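Local coordinates for protein tryptophane-5-halogenase (Microbispora sp. ATCC PTA-5024, PDB 5UAO) that probably uses reduced flavin to chlorinate a tryptophan of a lanthipeptide precursor at its 5-position during biosynthesis of the antibiotic NAI-107, at residues Ala251-Thr256 against Ile397-Ser402. Residues are numbered along the deposited sequence; the frame is centred on the assembly and turned at random.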
ATOM      1  N   ALA A 251      23.968   4.634   6.578  1.00 25.95           N
ATOM      2  CA  ALA A 251      24.829   5.001   7.667  1.00 29.82           C
ATOM      3  C   ALA A 251      24.427   6.271   8.387  1.00 29.39           C
ATOM      4  O   ALA A 251      24.782   6.444   9.514  1.00 28.13           O
ATOM      5  CB  ALA A 251      26.251   5.148   7.188  1.00 33.04           C
ATOM      6  N   SER A 252      23.743   7.179   7.727  1.00 25.91           N
ATOM      7  CA  SER A 252      23.213   8.337   8.440  1.00 26.74           C
ATOM      8  C   SER A 252      22.225   7.900   9.547  1.00 28.17           C
ATOM      9  O   SER A 252      21.999   8.615  10.518  1.00 28.63           O
ATOM     10  CB  SER A 252      22.557   9.291   7.477  1.00 28.19           C
ATOM     11  OG  SER A 252      21.341   8.834   6.905  1.00 29.19           O
ATOM     12  N   SER A 253      21.618   6.731   9.399  1.00 26.14           N
ATOM     13  CA  SER A 253      20.652   6.268  10.422  1.00 25.93           C
ATOM     14  C   SER A 253      21.169   5.129  11.283  1.00 29.83           C
ATOM     15  O   SER A 253      20.774   4.992  12.434  1.00 32.17           O
ATOM     16  CB  SER A 253      19.418   5.760   9.763  1.00 23.20           C
ATOM     17  OG  SER A 253      18.701   6.790   9.107  1.00 25.69           O
ATOM     18  N   LEU A 254      21.990   4.269  10.701  1.00 28.19           N
ATOM     19  CA  LEU A 254      22.351   3.021  11.323  1.00 29.09           C
ATOM     20  C   LEU A 254      23.896   3.017  11.332  1.00 30.41           C
ATOM     21  O   LEU A 254      24.541   2.903  10.293  1.00 34.55           O
ATOM     22  CB  LEU A 254      21.684   1.868  10.544  1.00 30.27           C
ATOM     23  CG  LEU A 254      20.138   1.942  10.472  1.00 29.19           C
ATOM     24  CD1 LEU A 254      19.557   0.810   9.652  1.00 30.35           C
ATOM     25  CD2 LEU A 254      19.587   1.765  11.884  1.00 33.56           C
ATOM     26  N   PHE A 255      24.460   3.258  12.510  1.00 32.29           N
ATOM     27  CA  PHE A 255      25.890   3.529  12.684  1.00 38.26           C
ATOM     28  C   PHE A 255      26.726   2.296  13.099  1.00 36.75           C
ATOM     29  O   PHE A 255      27.945   2.399  13.208  1.00 31.61           O
ATOM     30  CB  PHE A 255      26.094   4.440  13.918  1.00 42.95           C
ATOM     31  CG  PHE A 255      25.390   5.722  13.915  1.00 43.52           C
ATOM     32  CD1 PHE A 255      24.988   6.354  12.753  1.00 53.42           C
ATOM     33  CD2 PHE A 255      25.231   6.384  15.124  1.00 54.49           C
ATOM     34  CE1 PHE A 255      24.404   7.625  12.794  1.00 48.96           C
ATOM     35  CE2 PHE A 255      24.644   7.651  15.180  1.00 53.20           C
ATOM     36  CZ  PHE A 255      24.220   8.265  14.018  1.00 55.62           C
ATOM     37  N   THR A 256      26.098   1.198  13.534  1.00 27.33           N
ATOM     38  CA  THR A 256      26.891   0.041  13.959  1.00 27.15           C
ATOM     39  C   THR A 256      27.464  -0.732  12.770  1.00 27.99           C
ATOM     40  O   THR A 256      26.865  -0.725  11.722  1.00 27.27           O
ATOM     41  CB  THR A 256      26.040  -0.911  14.808  1.00 28.83           C
ATOM     42  OG1 THR A 256      24.887  -1.305  14.083  1.00 26.69           O
ATOM     43  CG2 THR A 256      25.604  -0.215  16.083  1.00 27.77           C
ATOM     44  N   ILE A 397      12.064  -0.515   6.516  1.00 24.15           N
ATOM     45  CA  ILE A 397      12.729  -1.170   7.617  1.00 23.38           C
ATOM     46  C   ILE A 397      13.795  -0.254   8.151  1.00 23.88           C
ATOM     47  O   ILE A 397      13.952  -0.138   9.351  1.00 22.40           O
ATOM     48  CB  ILE A 397      13.269  -2.511   7.214  1.00 25.14           C
ATOM     49  CG1 ILE A 397      12.105  -3.477   7.066  1.00 24.74           C
ATOM     50  CG2 ILE A 397      14.233  -3.060   8.221  1.00 26.64           C
ATOM     51  CD1 ILE A 397      12.433  -4.687   6.243  1.00 27.90           C
ATOM     52  N   ARG A 398      14.505   0.431   7.261  1.00 21.39           N
ATOM     53  CA  ARG A 398      15.564   1.316   7.699  1.00 23.47           C
ATOM     54  C   ARG A 398      15.026   2.397   8.648  1.00 23.35           C
ATOM     55  O   ARG A 398      15.578   2.632   9.720  1.00 25.80           O
ATOM     56  CB  ARG A 398      16.308   1.913   6.481  1.00 24.45           C
ATOM     57  CG  ARG A 398      17.309   2.989   6.830  1.00 28.84           C
ATOM     58  CD  ARG A 398      16.800   4.343   6.485  1.00 32.57           C
ATOM     59  NE  ARG A 398      17.803   5.390   6.687  1.00 30.27           N
ATOM     60  CZ  ARG A 398      18.555   5.955   5.742  1.00 31.43           C
ATOM     61  NH1 ARG A 398      18.406   5.678   4.467  1.00 30.52           N
ATOM     62  NH2 ARG A 398      19.435   6.900   6.095  1.00 33.33           N
ATOM     63  N   TRP A 399      14.000   3.091   8.213  1.00 24.70           N
ATOM     64  CA  TRP A 399      13.399   4.145   9.014  1.00 22.99           C
ATOM     65  C   TRP A 399      12.787   3.626  10.291  1.00 24.63           C
ATOM     66  O   TRP A 399      12.904   4.256  11.303  1.00 24.73           O
ATOM     67  CB  TRP A 399      12.366   4.954   8.237  1.00 23.60           C
ATOM     68  CG  TRP A 399      12.951   5.609   7.054  1.00 22.94           C
ATOM     69  CD1 TRP A 399      12.632   5.353   5.767  1.00 24.36           C
ATOM     70  CD2 TRP A 399      14.024   6.556   7.026  1.00 22.68           C
ATOM     71  NE1 TRP A 399      13.388   6.126   4.932  1.00 24.30           N
ATOM     72  CE2 TRP A 399      14.308   6.815   5.665  1.00 24.67           C
ATOM     73  CE3 TRP A 399      14.813   7.164   8.013  1.00 24.47           C
ATOM     74  CZ2 TRP A 399      15.287   7.721   5.249  1.00 25.75           C
ATOM     75  CZ3 TRP A 399      15.800   8.035   7.612  1.00 27.57           C
ATOM     76  CH2 TRP A 399      16.020   8.320   6.220  1.00 27.45           C
ATOM     77  N   PHE A 400      12.225   2.424  10.289  1.00 22.66           N
ATOM     78  CA  PHE A 400      11.770   1.841  11.561  1.00 22.85           C
ATOM     79  C   PHE A 400      12.928   1.570  12.527  1.00 22.36           C
ATOM     80  O   PHE A 400      12.819   1.845  13.711  1.00 25.70           O
ATOM     81  CB  PHE A 400      11.020   0.517  11.228  1.00 22.98           C
ATOM     82  CG  PHE A 400      10.528  -0.259  12.432  1.00 24.75           C
ATOM     83  CD1 PHE A 400       9.896   0.375  13.489  1.00 26.64           C
ATOM     84  CD2 PHE A 400      10.628  -1.639  12.463  1.00 28.02           C
ATOM     85  CE1 PHE A 400       9.385  -0.348  14.560  1.00 26.09           C
ATOM     86  CE2 PHE A 400      10.126  -2.379  13.526  1.00 26.36           C
ATOM     87  CZ  PHE A 400       9.499  -1.732  14.565  1.00 28.94           C
ATOM     88  N   LEU A 401      14.027   0.998  12.049  1.00 22.43           N
ATOM     89  CA  LEU A 401      15.169   0.815  12.897  1.00 23.26           C
ATOM     90  C   LEU A 401      15.707   2.156  13.392  1.00 23.46           C
ATOM     91  O   LEU A 401      16.226   2.222  14.524  1.00 23.39           O
ATOM     92  CB  LEU A 401      16.311   0.060  12.223  1.00 24.14           C
ATOM     93  CG  LEU A 401      15.965  -1.409  11.885  1.00 27.98           C
ATOM     94  CD1 LEU A 401      17.148  -2.084  11.195  1.00 32.40           C
ATOM     95  CD2 LEU A 401      15.699  -2.142  13.162  1.00 28.89           C
ATOM     96  N   SER A 402      15.656   3.182  12.537  1.00 22.46           N
ATOM     97  CA  SER A 402      16.196   4.510  12.927  1.00 22.17           C
ATOM     98  C   SER A 402      15.570   5.017  14.261  1.00 23.34           C
ATOM     99  O   SER A 402      16.247   5.622  15.075  1.00 23.79           O
ATOM    100  CB  SER A 402      15.983   5.548  11.786  1.00 24.17           C
ATOM    101  OG  SER A 402      14.685   6.190  11.710  1.00 23.49           O
TER
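R398 reaches from helix 383-406 to S253 in the loop joining strands 247-249 and 258-264, a loop-on-helix contact within the flavin-dependent tryptophan halogenase fold. The guanidinium meets the serine side-on: NE and NH2 of R398 both donate to S253 OG, at 2.9 and 3.1 Å, and the oxygen lies almost exactly in the guanidinium plane. The NE bond is the straighter, with an N-H...O angle of 158° against 143°. With CG anti to the backbone N (chi1 172°) and a bend at chi2, the arginine chain runs across the indole of its neighbour W399, where R398 CD stands 3.5 Å above the ring plane, over its centre. The benzo edge of the indole, at W399 CH2, lies against one face of the guanidinium, planes nearly parallel, while the guanidinium edge meets the loop. S252 OG also sits at that edge, 2.8 Å from R398 NH2 but at a poor angle for a hydrogen bond; its bonded partner is the carboxylate of D424. S253 OG also bonds to the backbone O of D424, so that residue ties both serines from beyond the contact; its ion pair with R398 NH2 is long and weak. Beside this polar patch, L254 and L401 cross at about a right angle, with L254 CD2 3.7 Å from L401 CB; the L401 side chain lies about 10 Å from the bound FAD. S402 presents its methylene to the loop, S402 CB being 4.0 Å from S253 CB, while S402 OG turns back along the helix to a lone pair of W399 O, 2.7 Å away.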